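Local structure of transcription activator HlyU (Vibrio vulnificus, 3JTH) at residues 86-89 and 90-94; 35-38 and 39-43; 24-27 and 28-32. The protein probably binds DNA as a winged-helix homodimer of the ArsR family and activates transcription, with the toxin gene rtxA a likely target. All coordinates share one frame; numbering follows the deposited sequence.

Contacts 1 and 3 are short runs of two helices, 82-94 and 23-31, that pack on each other; contact 2 is the junction where strand 37-38 runs into helix 39-46. Contact 3 is the most buried, near the centre of the chain, and its leucines meet I88 and L91 of contact 1, while C30 O accepts from H92 NE2. Contact 1 is partly buried and, like contact 3, reaches the second subunit. Contact 2 touches no other chain of the assembly; there a serine, a glutamate and a water do the polar work, whereas in the two helical segments backbone bonds and apolar side chains dominate. L37 and L42 tie contact 2 to M31 of contact 3.

Contact 1: residues 86-89 and 90-94; sequences AMIK and LLHSL
The imidazole of H92 is met at its edge, in plane, by the carbonyl oxygen I88 O, 3.5 Å from H92 CD2. I88 CG2 lies 3.8 Å from the same CD2, the two side chains slanting across each other one turn apart. The ring also stacks with H33, and its NE2 donates to C30 O. I88 carries CG2 anti to the backbone N, which leaves CG1 and CD1 for the interior: CD1 comes within 4.4 Å of L91 CD2 and packs on L26, L29 and C30 of helix 23-31. M87, a selenomethionine, starts away from the following turn, but its chain doubles back at chi2 (-65°) and chi3, bringing CE to 4.1 Å from L91 CD1. A long, flexible methionine-type chain suits this place, because M87 also packs on L16 and M20 of helix 2-20 and on M87 of the second subunit. L90, likewise, meets L90 of that subunit. Beneath the side chains run i to i+4 backbone bonds, among them L91 N to M87 O at 2.8 Å and H92 N to I88 O at 2.9 Å. S93 turns OG back between its own N and carbonyl carbon (chi1 73°), where it donates to L90 O at 2.8 Å; that oxygen also accepts L94 N. The chemistry thus splits by face: apolar chains serve the helix packing and the dimer interface, H92 uses a ring nitrogen to satisfy a carbonyl near the end of helix 23-31, and serine adds a second donor to a carbonyl in the last turn of helix 82-94.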
ATOM      1  N   ALA A  86       1.970   0.715  11.346  1.00 31.75           N
ATOM      2  CA  ALA A  86       1.006   1.796  11.165  1.00 31.35           C
ATOM      3  C   ALA A  86       0.041   1.532  10.000  1.00 30.72           C
ATOM      4  O   ALA A  86      -1.172   1.707  10.135  1.00 29.57           O
ATOM      5  CB  ALA A  86       1.746   3.110  10.950  1.00 43.13           C
HETATM    6  N   MSE A  87       0.573   1.121   8.855  1.00 27.84           N
HETATM    7  CA  MSE A  87      -0.270   0.821   7.700  1.00 29.45           C
HETATM    8  C   MSE A  87      -1.203  -0.332   8.052  1.00 28.46           C
HETATM    9  O   MSE A  87      -2.377  -0.327   7.680  1.00 25.60           O
HETATM   10  CB  MSE A  87       0.581   0.434   6.486  1.00 41.01           C
HETATM   11  CG  MSE A  87       1.128   1.616   5.689  1.00 49.96           C
HETATM   12 SE   MSE A  87      -0.248   2.704   4.834  1.00 69.25          SE
HETATM   13  CE  MSE A  87      -1.614   1.357   4.579  1.00 52.14           C
ATOM     14  N   ILE A  88      -0.681  -1.313   8.780  1.00 34.56           N
ATOM     15  CA  ILE A  88      -1.501  -2.446   9.175  1.00 32.76           C
ATOM     16  C   ILE A  88      -2.586  -1.976  10.135  1.00 33.85           C
ATOM     17  O   ILE A  88      -3.742  -2.372  10.006  1.00 32.92           O
ATOM     18  CB  ILE A  88      -0.645  -3.573   9.822  1.00 25.70           C
ATOM     19  CG1 ILE A  88       0.141  -4.312   8.728  1.00 25.15           C
ATOM     20  CG2 ILE A  88      -1.525  -4.575  10.552  1.00 25.44           C
ATOM     21  CD1 ILE A  88      -0.743  -4.954   7.633  1.00 24.24           C
ATOM     22  N   LYS A  89      -2.219  -1.124  11.088  1.00 30.54           N
ATOM     23  CA  LYS A  89      -3.196  -0.607  12.041  1.00 34.08           C
ATOM     24  C   LYS A  89      -4.321   0.109  11.286  1.00 32.21           C
ATOM     25  O   LYS A  89      -5.490  -0.040  11.622  1.00 33.29           O
ATOM     26  CB  LYS A  89      -2.508   0.355  13.028  1.00 42.21           C
ATOM     27  CG  LYS A  89      -3.368   0.833  14.193  1.00 45.70           C
ATOM     28  CD  LYS A  89      -2.502   1.475  15.285  1.00 48.91           C
ATOM     29  CE  LYS A  89      -3.311   1.899  16.517  1.00 51.19           C
ATOM     30  NZ  LYS A  89      -3.925   3.257  16.405  1.00 53.97           N
ATOM     31  N   LEU A  90      -3.965   0.884  10.265  1.00 29.16           N
ATOM     32  CA  LEU A  90      -4.959   1.611   9.486  1.00 27.64           C
ATOM     33  C   LEU A  90      -5.817   0.668   8.644  1.00 28.14           C
ATOM     34  O   LEU A  90      -7.032   0.846   8.534  1.00 26.32           O
ATOM     35  CB  LEU A  90      -4.279   2.627   8.569  1.00 27.54           C
ATOM     36  CG  LEU A  90      -5.205   3.306   7.555  1.00 26.84           C
ATOM     37  CD1 LEU A  90      -6.178   4.205   8.296  1.00 26.64           C
ATOM     38  CD2 LEU A  90      -4.386   4.113   6.547  1.00 23.92           C
ATOM     39  N   LEU A  91      -5.184  -0.327   8.032  1.00 27.15           N
ATOM     40  CA  LEU A  91      -5.925  -1.292   7.226  1.00 32.20           C
ATOM     41  C   LEU A  91      -6.954  -1.996   8.128  1.00 32.31           C
ATOM     42  O   LEU A  91      -8.066  -2.304   7.702  1.00 32.76           O
ATOM     43  CB  LEU A  91      -4.958  -2.307   6.610  1.00 33.14           C
ATOM     44  CG  LEU A  91      -4.747  -2.326   5.085  1.00 37.77           C
ATOM     45  CD1 LEU A  91      -4.972  -0.952   4.459  1.00 36.70           C
ATOM     46  CD2 LEU A  91      -3.334  -2.826   4.791  1.00 33.53           C
ATOM     47  N   HIS A  92      -6.578  -2.231   9.380  1.00 37.24           N
ATOM     48  CA  HIS A  92      -7.475  -2.872  10.334  1.00 40.31           C
ATOM     49  C   HIS A  92      -8.690  -1.996  10.628  1.00 41.15           C
ATOM     50  O   HIS A  92      -9.804  -2.503  10.741  1.00 41.51           O
ATOM     51  CB  HIS A  92      -6.733  -3.186  11.639  1.00 45.73           C
ATOM     52  CG  HIS A  92      -6.332  -4.621  11.771  1.00 47.83           C
ATOM     53  ND1 HIS A  92      -7.157  -5.575  12.331  1.00 48.20           N
ATOM     54  CD2 HIS A  92      -5.217  -5.279  11.372  1.00 48.18           C
ATOM     55  CE1 HIS A  92      -6.568  -6.752  12.269  1.00 47.18           C
ATOM     56  NE2 HIS A  92      -5.389  -6.602  11.690  1.00 46.33           N
ATOM     57  N   SER A  93      -8.479  -0.688  10.755  1.00 38.58           N
ATOM     58  CA  SER A  93      -9.579   0.235  11.045  1.00 39.54           C
ATOM     59  C   SER A  93     -10.468   0.444   9.818  1.00 38.42           C
ATOM     60  O   SER A  93     -11.629   0.817   9.934  1.00 40.38           O
ATOM     61  CB  SER A  93      -9.030   1.590  11.524  1.00 32.84           C
ATOM     62  OG  SER A  93      -8.455   2.318  10.450  1.00 34.56           O
ATOM     63  N   LEU A  94      -9.918   0.181   8.642  1.00 34.59           N
ATOM     64  CA  LEU A  94     -10.656   0.353   7.395  1.00 37.28           C
ATOM     65  C   LEU A  94     -11.573  -0.827   7.085  1.00 40.94           C
ATOM     66  O   LEU A  94     -12.640  -0.662   6.475  1.00 41.66           O
ATOM     67  CB  LEU A  94      -9.674   0.540   6.237  1.00 30.49           C
ATOM     68  CG  LEU A  94      -9.530   1.924   5.606  1.00 32.09           C
ATOM     69  CD1 LEU A  94      -9.461   3.002   6.672  1.00 29.32           C
ATOM     70  CD2 LEU A  94      -8.281   1.932   4.727  1.00 27.86           C
TER

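Contact 2: residues 35-38 and 39-43; sequences QELS and VGELC
S38 and E41 close a capping box at the start of helix 39-46, the helix that opens the helix-turn-helix of this winged-helix fold. The backbone N-H of S38 donates to E41 OE2 over 3.2 Å, nearly straight at 165° but reaching the oxygen on its anti side and 32° out of the carboxylate plane. In return S38 OG accepts a weak bond from E41 N; a first torsion of 66° swings the hydroxyl over the first turn. Serine suits an N-cap because its short side chain can reach an amide there that has no helical carbonyl to meet. The glutamate, extended beyond CG, is long enough to come back to the strand. S38 O receives L42 N at 3.0 Å, the first i to i+4 bond. Below the box, L37 CD1 meets L42 CD2 at 3.7 Å, and both leucines rest on M31 of helix 23-31, while V39 packs on L53 of helix 50-62. Further out, backbone bonds between L37 and Y77 hold the strand to strand 76-79. A water donates to E36 O at 2.6 Å and to E41 OE2 at 3.3 Å, giving that carboxylate oxygen a second donor.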
ATOM      1  N   GLN A  35       0.450  -8.414  18.106  1.00 28.96           N
ATOM      2  CA  GLN A  35       0.573  -9.716  18.748  1.00 30.53           C
ATOM      3  C   GLN A  35       1.601 -10.638  18.123  1.00 28.91           C
ATOM      4  O   GLN A  35       1.996 -10.469  16.970  1.00 29.19           O
ATOM      5  CB  GLN A  35      -0.772 -10.433  18.794  1.00 45.77           C
ATOM      6  CG  GLN A  35      -1.332 -10.875  17.460  1.00 49.44           C
ATOM      7  CD  GLN A  35      -2.402 -11.924  17.645  1.00 54.58           C
ATOM      8  OE1 GLN A  35      -3.110 -11.920  18.649  1.00 56.24           O
ATOM      9  NE2 GLN A  35      -2.537 -12.821  16.675  1.00 56.59           N
ATOM     10  N   GLU A  36       2.015 -11.629  18.903  1.00 31.31           N
ATOM     11  CA  GLU A  36       2.982 -12.619  18.458  1.00 31.49           C
ATOM     12  C   GLU A  36       2.273 -13.946  18.234  1.00 30.33           C
ATOM     13  O   GLU A  36       1.409 -14.348  19.031  1.00 26.05           O
ATOM     14  CB  GLU A  36       4.071 -12.834  19.505  1.00 37.92           C
ATOM     15  CG  GLU A  36       4.840 -11.612  19.920  1.00 43.72           C
ATOM     16  CD  GLU A  36       5.980 -11.979  20.850  1.00 47.08           C
ATOM     17  OE1 GLU A  36       5.866 -13.026  21.522  1.00 46.74           O
ATOM     18  OE2 GLU A  36       6.977 -11.230  20.914  1.00 50.87           O
ATOM     19  N   LEU A  37       2.645 -14.626  17.157  1.00 27.56           N
ATOM     20  CA  LEU A  37       2.055 -15.924  16.840  1.00 28.15           C
ATOM     21  C   LEU A  37       3.118 -16.910  16.368  1.00 28.98           C
ATOM     22  O   LEU A  37       4.116 -16.528  15.741  1.00 29.38           O
ATOM     23  CB  LEU A  37       0.995 -15.785  15.748  1.00 31.32           C
ATOM     24  CG  LEU A  37      -0.228 -14.903  15.989  1.00 32.83           C
ATOM     25  CD1 LEU A  37      -1.067 -14.891  14.717  1.00 32.15           C
ATOM     26  CD2 LEU A  37      -1.024 -15.427  17.177  1.00 33.35           C
ATOM     27  N   SER A  38       2.895 -18.179  16.689  1.00 33.77           N
ATOM     28  CA  SER A  38       3.789 -19.253  16.280  1.00 34.46           C
ATOM     29  C   SER A  38       3.286 -19.776  14.932  1.00 35.01           C
ATOM     30  O   SER A  38       2.174 -19.454  14.503  1.00 33.91           O
ATOM     31  CB  SER A  38       3.742 -20.397  17.288  1.00 30.42           C
ATOM     32  OG  SER A  38       2.457 -21.010  17.276  1.00 31.50           O
ATOM     33  N   VAL A  39       4.114 -20.586  14.280  1.00 35.53           N
ATOM     34  CA  VAL A  39       3.777 -21.190  12.998  1.00 35.76           C
ATOM     35  C   VAL A  39       2.426 -21.912  13.096  1.00 35.36           C
ATOM     36  O   VAL A  39       1.563 -21.778  12.215  1.00 34.41           O
ATOM     37  CB  VAL A  39       4.861 -22.216  12.577  1.00 35.02           C
ATOM     38  CG1 VAL A  39       4.495 -22.858  11.258  1.00 37.33           C
ATOM     39  CG2 VAL A  39       6.208 -21.524  12.464  1.00 38.11           C
ATOM     40  N   GLY A  40       2.252 -22.687  14.163  1.00 32.37           N
ATOM     41  CA  GLY A  40       1.013 -23.426  14.344  1.00 33.81           C
ATOM     42  C   GLY A  40      -0.221 -22.546  14.408  1.00 32.66           C
ATOM     43  O   GLY A  40      -1.229 -22.833  13.762  1.00 31.46           O
ATOM     44  N   GLU A  41      -0.148 -21.475  15.194  1.00 31.65           N
ATOM     45  CA  GLU A  41      -1.280 -20.560  15.311  1.00 30.57           C
ATOM     46  C   GLU A  41      -1.587 -19.901  13.970  1.00 29.67           C
ATOM     47  O   GLU A  41      -2.751 -19.738  13.611  1.00 28.91           O
ATOM     48  CB  GLU A  41      -0.999 -19.501  16.379  1.00 35.49           C
ATOM     49  CG  GLU A  41      -1.217 -20.016  17.808  1.00 39.02           C
ATOM     50  CD  GLU A  41      -0.495 -19.200  18.880  1.00 38.70           C
ATOM     51  OE1 GLU A  41      -0.765 -19.430  20.076  1.00 42.26           O
ATOM     52  OE2 GLU A  41       0.349 -18.344  18.542  1.00 37.22           O
ATOM     53  N   LEU A  42      -0.540 -19.532  13.231  1.00 26.07           N
ATOM     54  CA  LEU A  42      -0.689 -18.900  11.925  1.00 26.84           C
ATOM     55  C   LEU A  42      -1.270 -19.815  10.836  1.00 27.74           C
ATOM     56  O   LEU A  42      -2.170 -19.412  10.088  1.00 25.51           O
ATOM     57  CB  LEU A  42       0.666 -18.362  11.450  1.00 27.63           C
ATOM     58  CG  LEU A  42       1.152 -17.027  12.019  1.00 26.00           C
ATOM     59  CD1 LEU A  42       2.628 -16.842  11.710  1.00 26.63           C
ATOM     60  CD2 LEU A  42       0.322 -15.891  11.426  1.00 24.17           C
ATOM     61  N   CYS A  43      -0.762 -21.043  10.728  1.00 27.92           N
ATOM     62  CA  CYS A  43      -1.266 -21.924   9.684  1.00 32.58           C
ATOM     63  C   CYS A  43      -2.713 -22.323   9.936  1.00 32.26           C
ATOM     64  O   CYS A  43      -3.490 -22.475   8.989  1.00 33.23           O
ATOM     65  CB  CYS A  43      -0.362 -23.163   9.525  1.00 48.13           C
ATOM     66  SG  CYS A  43      -0.101 -24.169  10.988  1.00 61.86           S
TER
HETATM   67  O   HOH W   1       1.221 -16.170  20.845  1.00 41.80           O

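Contact 3: residues 24-27 and 28-32; sequences RRLQ and ILCML
I28 lies back along the turn before it, over the carbonyl of R24. I28 CB is 3.4 Å from R25 O and 3.5 Å from R24 O; I28 CG1, anti to the carbonyl carbon (chi1 -69°), is closer still to R24 O at 3.1 Å, and I28 CD1 at the tip keeps to the same oxygen at 3.3 Å. That oxygen also accepts the backbone N of I28, so the branched chain lies against an atom already hydrogen-bonded and probably helps to screen it, while packing on L46, H56 and L60. L29 lies over the next carbonyl similarly, L29 CG 3.2 Å from R25 O, which L29 N meets in the carbonyl plane at 2.7 Å. On another flank L26 and the small C30 lie side by side, the sulfur's place doubtful, against A13 and M6, respectively, of the second subunit. The arginines tie the helix to its surroundings: R24 forms a salt bridge with E7 of the second subunit, and R25 NE donates to A19 O while its guanidinium makes a cation-pi contact with W59. Such a helix, apolar on several flanks and wedged among its neighbours, is characteristic of the core of the ArsR-type winged helix-turn-helix domain.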
ATOM      1  N   ARG A  24      -1.387 -13.400   0.655  1.00 26.35           N
ATOM      2  CA  ARG A  24      -0.905 -14.171   1.790  1.00 26.52           C
ATOM      3  C   ARG A  24      -0.017 -13.392   2.750  1.00 25.13           C
ATOM      4  O   ARG A  24      -0.097 -13.587   3.961  1.00 25.31           O
ATOM      5  CB  ARG A  24      -0.198 -15.438   1.304  1.00 32.20           C
ATOM      6  CG  ARG A  24      -1.147 -16.447   0.666  1.00 37.88           C
ATOM      7  CD  ARG A  24      -2.321 -16.734   1.601  1.00 40.25           C
ATOM      8  NE  ARG A  24      -3.128 -17.874   1.171  1.00 43.15           N
ATOM      9  CZ  ARG A  24      -4.144 -18.388   1.867  1.00 44.34           C
ATOM     10  NH1 ARG A  24      -4.502 -17.872   3.040  1.00 44.31           N
ATOM     11  NH2 ARG A  24      -4.805 -19.431   1.383  1.00 48.84           N
ATOM     12  N   ARG A  25       0.824 -12.512   2.228  1.00 27.40           N
ATOM     13  CA  ARG A  25       1.678 -11.732   3.105  1.00 26.62           C
ATOM     14  C   ARG A  25       0.841 -10.756   3.939  1.00 26.72           C
ATOM     15  O   ARG A  25       1.064 -10.606   5.143  1.00 25.24           O
ATOM     16  CB  ARG A  25       2.710 -10.944   2.304  1.00 31.62           C
ATOM     17  CG  ARG A  25       3.733 -11.824   1.595  1.00 35.98           C
ATOM     18  CD  ARG A  25       4.965 -11.009   1.198  1.00 38.22           C
ATOM     19  NE  ARG A  25       4.681 -10.005   0.178  1.00 39.00           N
ATOM     20  CZ  ARG A  25       4.909 -10.174  -1.122  1.00 43.18           C
ATOM     21  NH1 ARG A  25       5.426 -11.311  -1.567  1.00 41.37           N
ATOM     22  NH2 ARG A  25       4.637  -9.196  -1.976  1.00 41.76           N
ATOM     23  N   LEU A  26      -0.123 -10.096   3.299  1.00 25.01           N
ATOM     24  CA  LEU A  26      -0.951  -9.136   4.019  1.00 26.97           C
ATOM     25  C   LEU A  26      -1.749  -9.837   5.104  1.00 23.14           C
ATOM     26  O   LEU A  26      -1.859  -9.348   6.227  1.00 26.45           O
ATOM     27  CB  LEU A  26      -1.884  -8.392   3.055  1.00 25.44           C
ATOM     28  CG  LEU A  26      -2.524  -7.146   3.676  1.00 27.97           C
ATOM     29  CD1 LEU A  26      -1.429  -6.197   4.163  1.00 28.60           C
ATOM     30  CD2 LEU A  26      -3.417  -6.444   2.671  1.00 29.46           C
ATOM     31  N   GLN A  27      -2.294 -11.001   4.785  1.00 27.27           N
ATOM     32  CA  GLN A  27      -3.066 -11.731   5.777  1.00 27.98           C
ATOM     33  C   GLN A  27      -2.186 -12.022   6.987  1.00 26.89           C
ATOM     34  O   GLN A  27      -2.615 -11.899   8.129  1.00 24.97           O
ATOM     35  CB  GLN A  27      -3.602 -13.029   5.174  1.00 26.42           C
ATOM     36  CG  GLN A  27      -4.607 -12.794   4.056  1.00 28.40           C
ATOM     37  CD  GLN A  27      -5.078 -14.087   3.396  1.00 31.45           C
ATOM     38  OE1 GLN A  27      -5.718 -14.061   2.342  1.00 31.51           O
ATOM     39  NE2 GLN A  27      -4.764 -15.218   4.015  1.00 29.00           N
ATOM     40  N   ILE A  28      -0.942 -12.397   6.719  1.00 26.73           N
ATOM     41  CA  ILE A  28       0.010 -12.697   7.775  1.00 26.14           C
ATOM     42  C   ILE A  28       0.331 -11.427   8.556  1.00 27.11           C
ATOM     43  O   ILE A  28       0.344 -11.429   9.784  1.00 27.77           O
ATOM     44  CB  ILE A  28       1.316 -13.269   7.195  1.00 24.31           C
ATOM     45  CG1 ILE A  28       1.057 -14.668   6.623  1.00 26.51           C
ATOM     46  CG2 ILE A  28       2.387 -13.292   8.272  1.00 25.66           C
ATOM     47  CD1 ILE A  28       2.196 -15.190   5.761  1.00 27.53           C
ATOM     48  N   LEU A  29       0.601 -10.343   7.840  1.00 23.43           N
ATOM     49  CA  LEU A  29       0.913  -9.086   8.503  1.00 23.80           C
ATOM     50  C   LEU A  29      -0.263  -8.624   9.370  1.00 24.81           C
ATOM     51  O   LEU A  29      -0.068  -8.164  10.496  1.00 26.34           O
ATOM     52  CB  LEU A  29       1.243  -8.028   7.457  1.00 23.13           C
ATOM     53  CG  LEU A  29       2.580  -8.252   6.737  1.00 24.36           C
ATOM     54  CD1 LEU A  29       2.679  -7.321   5.538  1.00 22.23           C
ATOM     55  CD2 LEU A  29       3.724  -8.029   7.716  1.00 23.87           C
ATOM     56  N   CYS A  30      -1.477  -8.755   8.841  1.00 23.03           N
ATOM     57  CA  CYS A  30      -2.672  -8.344   9.565  1.00 24.13           C
ATOM     58  C   CYS A  30      -2.831  -9.161  10.847  1.00 28.33           C
ATOM     59  O   CYS A  30      -3.189  -8.616  11.894  1.00 29.79           O
ATOM     60  CB  CYS A  30      -3.903  -8.511   8.669  1.00 29.61           C
ATOM     61  SG  CYS A  30      -3.803  -7.599   7.099  1.00 38.64           S
HETATM   62  N   MSE A  31      -2.551 -10.462  10.760  1.00 27.79           N
HETATM   63  CA  MSE A  31      -2.658 -11.361  11.901  1.00 30.77           C
HETATM   64  C   MSE A  31      -1.663 -11.033  12.995  1.00 30.37           C
HETATM   65  O   MSE A  31      -1.905 -11.331  14.172  1.00 30.50           O
HETATM   66  CB  MSE A  31      -2.438 -12.811  11.459  1.00 49.21           C
HETATM   67  CG  MSE A  31      -3.619 -13.435  10.747  1.00 59.23           C
HETATM   68 SE   MSE A  31      -5.216 -13.381  11.840  1.00 78.27          SE
HETATM   69  CE  MSE A  31      -4.634 -14.568  13.253  1.00 68.54           C
ATOM     70  N   LEU A  32      -0.538 -10.436  12.608  1.00 30.84           N
ATOM     71  CA  LEU A  32       0.502 -10.087  13.571  1.00 30.99           C
ATOM     72  C   LEU A  32       0.287  -8.709  14.156  1.00 31.23           C
ATOM     73  O   LEU A  32       1.137  -8.205  14.883  1.00 32.00           O
ATOM     74  CB  LEU A  32       1.901 -10.166  12.928  1.00 22.57           C
ATOM     75  CG  LEU A  32       2.226 -11.567  12.395  1.00 24.73           C
ATOM     76  CD1 LEU A  32       3.620 -11.628  11.786  1.00 23.51           C
ATOM     77  CD2 LEU A  32       2.098 -12.550  13.543  1.00 26.29           C
TER